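Side-chain contacts in methyl-accepting chemotaxis sensory transducer (Anaeromyxobacter dehalogenans, PDB 4K08), which probably senses a small periplasmic ligand through a single Cache (PAS-like) domain and passes the signal on to the chemotaxis machinery: residues L50-D53 against Y57-V60; P65-H70 against P74-Q79. One frame throughout, in Å; residues are numbered along the deposited sequence.

Contact 1: residues L50-D53 against Y57-V60. With ACT (acetate ion), chain C.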
ATOM      1  N   LEU A  50       1.818   3.951  11.728  1.00 19.40           N
ATOM      2  CA  LEU A  50       1.324   2.613  12.101  1.00 22.79           C
ATOM      3  C   LEU A  50       2.260   1.473  11.647  1.00 21.82           C
ATOM      4  O   LEU A  50       2.843   1.531  10.550  1.00 17.88           O
ATOM      5  CB  LEU A  50      -0.078   2.386  11.484  1.00 20.96           C
ATOM      6  CG  LEU A  50      -1.219   3.216  12.142  1.00 24.09           C
ATOM      7  CD1 LEU A  50      -2.483   3.225  11.252  1.00 25.14           C
ATOM      8  CD2 LEU A  50      -1.541   2.706  13.603  1.00 19.00           C
ATOM      9  N   ARG A  51       2.329   0.439  12.468  1.00 20.39           N
ATOM     10  CA  ARG A  51       2.946  -0.843  12.120  1.00 21.05           C
ATOM     11  C   ARG A  51       2.029  -1.912  12.698  1.00 24.12           C
ATOM     12  O   ARG A  51       1.242  -1.624  13.591  1.00 21.44           O
ATOM     13  CB  ARG A  51       4.350  -0.945  12.751  1.00 19.03           C
ATOM     14  CG  ARG A  51       5.347   0.092  12.215  1.00 20.50           C
ATOM     15  CD  ARG A  51       5.650  -0.164  10.608  1.00 22.45           C
ATOM     16  NE  ARG A  51       6.787   0.675  10.242  1.00 18.61           N
ATOM     17  CZ  ARG A  51       6.690   2.000  10.091  1.00 23.01           C
ATOM     18  NH1 ARG A  51       5.479   2.585  10.186  1.00 19.39           N
ATOM     19  NH2 ARG A  51       7.763   2.747   9.811  1.00 21.48           N
ATOM     20  N   TYR A  52       2.108  -3.133  12.214  1.00 23.24           N
ATOM     21  CA  TYR A  52       1.426  -4.224  12.906  1.00 28.19           C
ATOM     22  C   TYR A  52       2.336  -5.434  12.971  1.00 29.44           C
ATOM     23  O   TYR A  52       3.315  -5.537  12.174  1.00 22.98           O
ATOM     24  CB  TYR A  52       0.091  -4.614  12.245  1.00 25.70           C
ATOM     25  CG  TYR A  52       0.151  -5.076  10.786  1.00 27.26           C
ATOM     26  CD1 TYR A  52       0.196  -4.147   9.735  1.00 25.29           C
ATOM     27  CD2 TYR A  52       0.152  -6.435  10.462  1.00 28.15           C
ATOM     28  CE1 TYR A  52       0.224  -4.573   8.362  1.00 27.38           C
ATOM     29  CE2 TYR A  52       0.200  -6.862   9.128  1.00 28.67           C
ATOM     30  CZ  TYR A  52       0.238  -5.927   8.087  1.00 27.56           C
ATOM     31  OH  TYR A  52       0.290  -6.367   6.787  1.00 29.42           O
ATOM     32  N   ASP A  53       2.010  -6.335  13.907  1.00 27.72           N
ATOM     33  CA  ASP A  53       2.735  -7.618  14.056  1.00 31.04           C
ATOM     34  C   ASP A  53       4.209  -7.311  14.082  1.00 29.73           C
ATOM     35  O   ASP A  53       4.998  -8.011  13.423  1.00 28.10           O
ATOM     36  CB  ASP A  53       2.441  -8.625  12.907  1.00 31.27           C
ATOM     37  CG  ASP A  53       0.983  -9.143  12.918  1.00 37.44           C
ATOM     38  OD1 ASP A  53       0.270  -8.945  13.914  1.00 36.20           O
ATOM     39  OD2 ASP A  53       0.503  -9.722  11.922  1.00 40.60           O
ATOM     40  N   TYR A  57       4.150  -3.047   7.557  1.00 21.54           N
ATOM     41  CA  TYR A  57       3.841  -1.629   7.301  1.00 20.65           C
ATOM     42  C   TYR A  57       2.928  -1.426   6.077  1.00 22.03           C
ATOM     43  O   TYR A  57       2.702  -2.371   5.274  1.00 22.39           O
ATOM     44  CB  TYR A  57       5.153  -0.875   7.101  1.00 19.09           C
ATOM     45  CG  TYR A  57       5.856  -1.352   5.824  1.00 19.76           C
ATOM     46  CD1 TYR A  57       5.558  -0.782   4.579  1.00 22.70           C
ATOM     47  CD2 TYR A  57       6.819  -2.376   5.889  1.00 22.44           C
ATOM     48  CE1 TYR A  57       6.197  -1.256   3.386  1.00 22.43           C
ATOM     49  CE2 TYR A  57       7.475  -2.839   4.731  1.00 21.85           C
ATOM     50  CZ  TYR A  57       7.156  -2.278   3.488  1.00 22.62           C
ATOM     51  OH  TYR A  57       7.821  -2.765   2.390  1.00 19.83           O
ATOM     52  N   PHE A  58       2.445  -0.185   5.913  1.00 21.29           N
ATOM     53  CA  PHE A  58       1.559   0.193   4.801  1.00 24.08           C
ATOM     54  C   PHE A  58       2.328   1.152   3.894  1.00 24.03           C
ATOM     55  O   PHE A  58       3.149   1.880   4.402  1.00 22.02           O
ATOM     56  CB  PHE A  58       0.299   0.937   5.321  1.00 27.08           C
ATOM     57  CG  PHE A  58      -0.544   0.118   6.281  1.00 26.28           C
ATOM     58  CD1 PHE A  58      -1.430  -0.851   5.808  1.00 27.53           C
ATOM     59  CD2 PHE A  58      -0.420   0.288   7.665  1.00 24.51           C
ATOM     60  CE1 PHE A  58      -2.179  -1.627   6.702  1.00 27.32           C
ATOM     61  CE2 PHE A  58      -1.164  -0.453   8.548  1.00 26.55           C
ATOM     62  CZ  PHE A  58      -2.049  -1.425   8.070  1.00 26.25           C
ATOM     63  N   TRP A  59       2.014   1.226   2.594  1.00 22.22           N
ATOM     64  CA  TRP A  59       2.522   2.309   1.767  1.00 25.37           C
ATOM     65  C   TRP A  59       1.356   2.822   0.930  1.00 28.76           C
ATOM     66  O   TRP A  59       0.327   2.176   0.813  1.00 24.55           O
ATOM     67  CB  TRP A  59       3.649   1.832   0.790  1.00 24.49           C
ATOM     68  CG  TRP A  59       3.063   0.983  -0.352  1.00 25.86           C
ATOM     69  CD1 TRP A  59       2.586   1.433  -1.593  1.00 26.92           C
ATOM     70  CD2 TRP A  59       2.839  -0.438  -0.342  1.00 26.13           C
ATOM     71  NE1 TRP A  59       2.128   0.364  -2.342  1.00 26.84           N
ATOM     72  CE2 TRP A  59       2.216  -0.781  -1.597  1.00 28.49           C
ATOM     73  CE3 TRP A  59       3.083  -1.454   0.591  1.00 26.23           C
ATOM     74  CZ2 TRP A  59       1.867  -2.095  -1.931  1.00 29.83           C
ATOM     75  CZ3 TRP A  59       2.731  -2.804   0.241  1.00 28.50           C
ATOM     76  CH2 TRP A  59       2.130  -3.097  -1.005  1.00 29.28           C
ATOM     77  N   VAL A  60       1.534   3.992   0.333  1.00 26.86           N
ATOM     78  CA  VAL A  60       0.539   4.548  -0.538  1.00 23.84           C
ATOM     79  C   VAL A  60       1.223   4.957  -1.835  1.00 25.65           C
ATOM     80  O   VAL A  60       2.248   5.650  -1.816  1.00 25.10           O
ATOM     81  CB  VAL A  60      -0.131   5.805   0.084  1.00 26.04           C
ATOM     82  CG1 VAL A  60      -1.149   6.400  -0.954  1.00 28.18           C
ATOM     83  CG2 VAL A  60      -0.797   5.467   1.445  1.00 24.65           C
TER
HETATM   84  C   ACT C 201       6.242  -2.680  -0.710  1.00 27.52           C
HETATM   85  O   ACT C 201       6.888  -2.025   0.191  1.00 21.60           O
HETATM   86  OXT ACT C 201       6.002  -3.898  -0.508  1.00 22.70           O
HETATM   87  CH3 ACT C 201       5.734  -2.061  -2.020  1.00 25.11           C
HETATM   88  O   HOH W   1       2.995   1.766   7.824  1.00 16.26           O

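Contact 2: residues P65-H70 against P74-Q79. With ACT (acetate ion), chain C.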
ATOM      1  N   PRO A  65       1.893   5.030 -11.963  1.00 35.63           N
ATOM      2  CA  PRO A  65       1.996   5.117 -10.486  1.00 33.17           C
ATOM      3  C   PRO A  65       3.176   5.943 -10.042  1.00 32.33           C
ATOM      4  O   PRO A  65       4.237   5.892 -10.641  1.00 32.84           O
ATOM      5  CB  PRO A  65       2.189   3.663 -10.022  1.00 32.39           C
ATOM      6  CG  PRO A  65       2.939   2.960 -11.217  1.00 35.34           C
ATOM      7  CD  PRO A  65       2.440   3.760 -12.508  1.00 35.66           C
ATOM      8  N   ARG A  66       2.970   6.711  -8.969  1.00 32.81           N
ATOM      9  CA  ARG A  66       4.004   7.513  -8.377  1.00 31.99           C
ATOM     10  C   ARG A  66       3.882   7.318  -6.837  1.00 29.86           C
ATOM     11  O   ARG A  66       2.764   7.197  -6.318  1.00 28.68           O
ATOM     12  CB  ARG A  66       3.822   8.995  -8.761  1.00 32.48           C
ATOM     13  CG  ARG A  66       4.881  10.000  -8.184  1.00 31.91           C
ATOM     14  CD  ARG A  66       4.746  11.432  -8.898  1.00 33.86           C
ATOM     15  NE  ARG A  66       5.073  11.370 -10.340  1.00 34.47           N
ATOM     16  CZ  ARG A  66       6.284  11.609 -10.839  1.00 37.19           C
ATOM     17  NH1 ARG A  66       7.297  11.917 -10.031  1.00 35.98           N
ATOM     18  NH2 ARG A  66       6.502  11.568 -12.162  1.00 38.55           N
HETATM   19  N   MSE A  67       5.010   7.266  -6.139  1.00 29.12           N
HETATM   20  CA  MSE A  67       4.952   6.986  -4.693  1.00 29.08           C
HETATM   21  C   MSE A  67       4.416   8.250  -3.975  1.00 29.96           C
HETATM   22  O   MSE A  67       4.921   9.367  -4.196  1.00 30.50           O
HETATM   23  CB  MSE A  67       6.308   6.626  -4.112  1.00 26.83           C
HETATM   24  CG  MSE A  67       6.200   6.164  -2.652  1.00 27.70           C
HETATM   25 SE   MSE A  67       5.268   4.415  -2.541  0.67 25.10          SE
HETATM   26  CE  MSE A  67       6.668   3.225  -3.134  1.00 27.35           C
ATOM     27  N   VAL A  68       3.406   8.043  -3.127  1.00 29.95           N
ATOM     28  CA  VAL A  68       2.892   9.104  -2.237  1.00 27.90           C
ATOM     29  C   VAL A  68       3.607   9.054  -0.877  1.00 25.59           C
ATOM     30  O   VAL A  68       4.128  10.081  -0.444  1.00 25.15           O
ATOM     31  CB  VAL A  68       1.366   9.002  -2.035  1.00 28.46           C
ATOM     32  CG1 VAL A  68       0.827  10.119  -1.064  1.00 25.87           C
ATOM     33  CG2 VAL A  68       0.645   9.119  -3.388  1.00 28.86           C
HETATM   34  N   MSE A  69       3.632   7.877  -0.233  1.00 23.68           N
HETATM   35  CA  MSE A  69       4.269   7.686   1.076  1.00 27.03           C
HETATM   36  C   MSE A  69       4.682   6.241   1.268  1.00 26.04           C
HETATM   37  O   MSE A  69       3.827   5.343   1.288  1.00 23.74           O
HETATM   38  CB  MSE A  69       3.301   8.061   2.228  1.00 22.75           C
HETATM   39  CG  MSE A  69       3.966   8.304   3.575  1.00 25.43           C
HETATM   40 SE   MSE A  69       4.459   6.614   4.479  0.58 18.74          SE
HETATM   41  CE  MSE A  69       2.662   5.894   4.483  1.00 22.14           C
ATOM     42  N   HIS A  70       5.989   6.049   1.446  1.00 22.45           N
ATOM     43  CA  HIS A  70       6.550   4.748   1.758  1.00 23.47           C
ATOM     44  C   HIS A  70       7.356   4.918   3.048  1.00 23.72           C
ATOM     45  O   HIS A  70       8.286   5.700   3.098  1.00 21.30           O
ATOM     46  CB  HIS A  70       7.443   4.199   0.622  1.00 23.55           C
ATOM     47  CG  HIS A  70       7.640   2.714   0.707  1.00 25.07           C
ATOM     48  ND1 HIS A  70       8.398   2.116   1.707  1.00 23.85           N
ATOM     49  CD2 HIS A  70       7.140   1.704  -0.046  1.00 22.61           C
ATOM     50  CE1 HIS A  70       8.373   0.801   1.542  1.00 23.51           C
ATOM     51  NE2 HIS A  70       7.591   0.516   0.511  1.00 22.78           N
ATOM     52  N   PRO A  74      11.559   5.606   2.276  1.00 24.32           N
ATOM     53  CA  PRO A  74      11.006   6.956   2.006  1.00 27.31           C
ATOM     54  C   PRO A  74      11.742   7.667   0.883  1.00 29.60           C
ATOM     55  O   PRO A  74      11.166   8.578   0.301  1.00 26.85           O
ATOM     56  CB  PRO A  74      11.225   7.725   3.343  1.00 28.63           C
ATOM     57  CG  PRO A  74      12.396   6.971   4.054  1.00 29.22           C
ATOM     58  CD  PRO A  74      12.127   5.487   3.641  1.00 26.60           C
ATOM     59  N   GLN A  75      12.975   7.265   0.551  1.00 25.47           N
ATOM     60  CA  GLN A  75      13.598   7.842  -0.658  1.00 30.62           C
ATOM     61  C   GLN A  75      12.756   7.637  -1.941  1.00 29.05           C
ATOM     62  O   GLN A  75      13.014   8.296  -2.948  1.00 25.97           O
ATOM     63  CB  GLN A  75      15.024   7.339  -0.893  1.00 34.72           C
ATOM     64  CG  GLN A  75      16.021   7.766   0.208  1.00 37.60           C
ATOM     65  N   LEU A  76      11.780   6.726  -1.936  1.00 27.39           N
ATOM     66  CA  LEU A  76      10.913   6.582  -3.111  1.00 29.41           C
ATOM     67  C   LEU A  76       9.799   7.681  -3.184  1.00 27.38           C
ATOM     68  O   LEU A  76       9.068   7.761  -4.178  1.00 25.23           O
ATOM     69  CB  LEU A  76      10.217   5.239  -3.090  1.00 26.90           C
ATOM     70  CG  LEU A  76      11.217   4.033  -3.273  1.00 32.83           C
ATOM     71  CD1 LEU A  76      10.499   2.707  -3.036  1.00 28.45           C
ATOM     72  CD2 LEU A  76      11.885   4.066  -4.677  1.00 31.29           C
ATOM     73  N   ASP A  77       9.620   8.426  -2.095  1.00 24.30           N
ATOM     74  CA  ASP A  77       8.499   9.388  -2.034  1.00 25.30           C
ATOM     75  C   ASP A  77       8.521  10.343  -3.234  1.00 26.93           C
ATOM     76  O   ASP A  77       9.558  10.908  -3.531  1.00 29.66           O
ATOM     77  CB  ASP A  77       8.525  10.208  -0.720  1.00 24.58           C
ATOM     78  CG  ASP A  77       8.167   9.371   0.501  1.00 28.71           C
ATOM     79  OD1 ASP A  77       7.675   8.235   0.303  1.00 24.53           O
ATOM     80  OD2 ASP A  77       8.344   9.860   1.649  1.00 27.48           O
ATOM     81  N   GLY A  78       7.398  10.473  -3.936  1.00 30.73           N
ATOM     82  CA  GLY A  78       7.314  11.355  -5.091  1.00 34.04           C
ATOM     83  C   GLY A  78       7.972  10.813  -6.373  1.00 37.04           C
ATOM     84  O   GLY A  78       7.875  11.440  -7.433  1.00 35.32           O
ATOM     85  N   GLN A  79       8.637   9.651  -6.289  1.00 34.93           N
ATOM     86  CA  GLN A  79       9.284   9.064  -7.490  1.00 36.29           C
ATOM     87  C   GLN A  79       8.274   8.365  -8.436  1.00 34.28           C
ATOM     88  O   GLN A  79       7.335   7.680  -8.003  1.00 33.05           O
ATOM     89  CB  GLN A  79      10.405   8.087  -7.104  1.00 34.69           C
ATOM     90  CG  GLN A  79      11.564   8.728  -6.299  1.00 36.30           C
ATOM     91  CD  GLN A  79      12.342   9.785  -7.108  1.00 42.14           C
ATOM     92  OE1 GLN A  79      12.472   9.668  -8.336  1.00 43.13           O
ATOM     93  NE2 GLN A  79      12.857  10.822  -6.422  1.00 43.68           N
TER
HETATM   94  C   ACT C 201       6.242  -2.680  -0.710  1.00 27.52           C
HETATM   95  O   ACT C 201       6.888  -2.025   0.191  1.00 21.60           O
HETATM   96  OXT ACT C 201       6.002  -3.898  -0.508  1.00 22.70           O
HETATM   97  CH3 ACT C 201       5.734  -2.061  -2.020  1.00 25.11           C
HETATM   98  O   HOH W   2       7.468   8.313   3.626  1.00 21.16           O

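Contact 1: residues L50-D53 against Y57-V60
Tyr52, with CG between its backbone N and carbonyl carbon (chi1 59°), and Phe58, with CG anti to the carbonyl carbon (chi1 -60°), turn their rings toward each other, and the two side chains cross at about a right angle. The rings themselves meet obliquely, planes 43° apart, with CE1 of Tyr52 3.9 Å from CZ of Phe58. Leu50 adds its CB at the edge of the Phe58 ring, 4.2 Å from CE2. Beyond the ring pair, the Tyr52 hydroxyl is satisfied by Ser139, while Val11, Leu14 and Ala18 of helix 5-30 pack against the two aromatics.

On the other flank Arg51, bent at chi2, lays its aliphatic part against Tyr57, CD of Arg51 lying 3.6 Å from CB of Tyr57. Its NH1 turns back to the carbonyl oxygen of Leu50 at 2.9 Å, approaching from above the carbonyl plane, and also bonds Arg48 O, so the guanidinium is tied to the end of helix 36-49. A water lies between Leu50 O and Phe58 N, accepting from the latter at 2.8 Å; no direct hydrogen bond links the segments.

Tyr57 extends away from this junction, and its OH donates to an acetate oxygen at 2.5 Å. The acetate methyl sits over the centre of one face of the Trp59 indole. A helix-to-strand connection that buries aromatics beneath the long N-terminal helix and sends others into a pocket on the opposite side of the sheet is consistent with the PAS-like Cache fold.

Contact 2: residues P65-H70 against P74-Q79
The edge strand 67-69 of the antiparallel sheet and the loop that follows it form this contact, in which a turn of the returning chain itself pairs with Met67. Met67 N donates to Gln79 O at 3.0 Å, and Gly78 N returns a 2.7 Å bond to Met67 O. Gly78 is the third residue of the type II beta turn from Leu76 to Gln79, where its phi of 77° favours glycine.

Arg66 reaches the same turn from its flank: CG stands opposite the backbone N (chi1 180°) and a bend at chi3 brings NH1 within 2.7 Å of Gly78 O, while NE pairs with Glu64. A leucine in place of Arg66 would probably leave Gly78 O without this donor and Glu64 without its charged mate. Selenomethionine Met67 folds at chi2 and chi3, setting CE 3.9 Å from Leu76 CD1.

Midway lies a classic beta bulge, Val68 and Met69 both facing Val60. Just past it, the syn lone pair of Asp77 OD1 accepts the His70 N-H, N to OD1 3.0 Å; OD2 is joined to His70 O through a water. The His70 imidazole points the other way, NE2 donating to an acetate oxygen at 2.7 Å.

Contacts 1 and 2 follow one another along the chain, their centres 15 Å apart, and meet where strand 59-62 pairs with strand 67-69. Val60 of contact 1 makes the join to Val68 and Met69 of contact 2: its N lies 2.8 Å from Met69 O and its O 3.0 Å from Val68 N, both probable hydrogen bonds. A second meeting point is aromatic, Tyr57 CE1 approaching His70 CE1 to 3.5 Å. Both contacts reach the same acetate, probably from the crystallisation liquor, whose site is completed by Tyr110 and Lys123. Occupation of this polar, aromatic pocket by a carboxylate is consistent with a ligand-binding site of a Cache sensor, although acetate need not be the natural ligand.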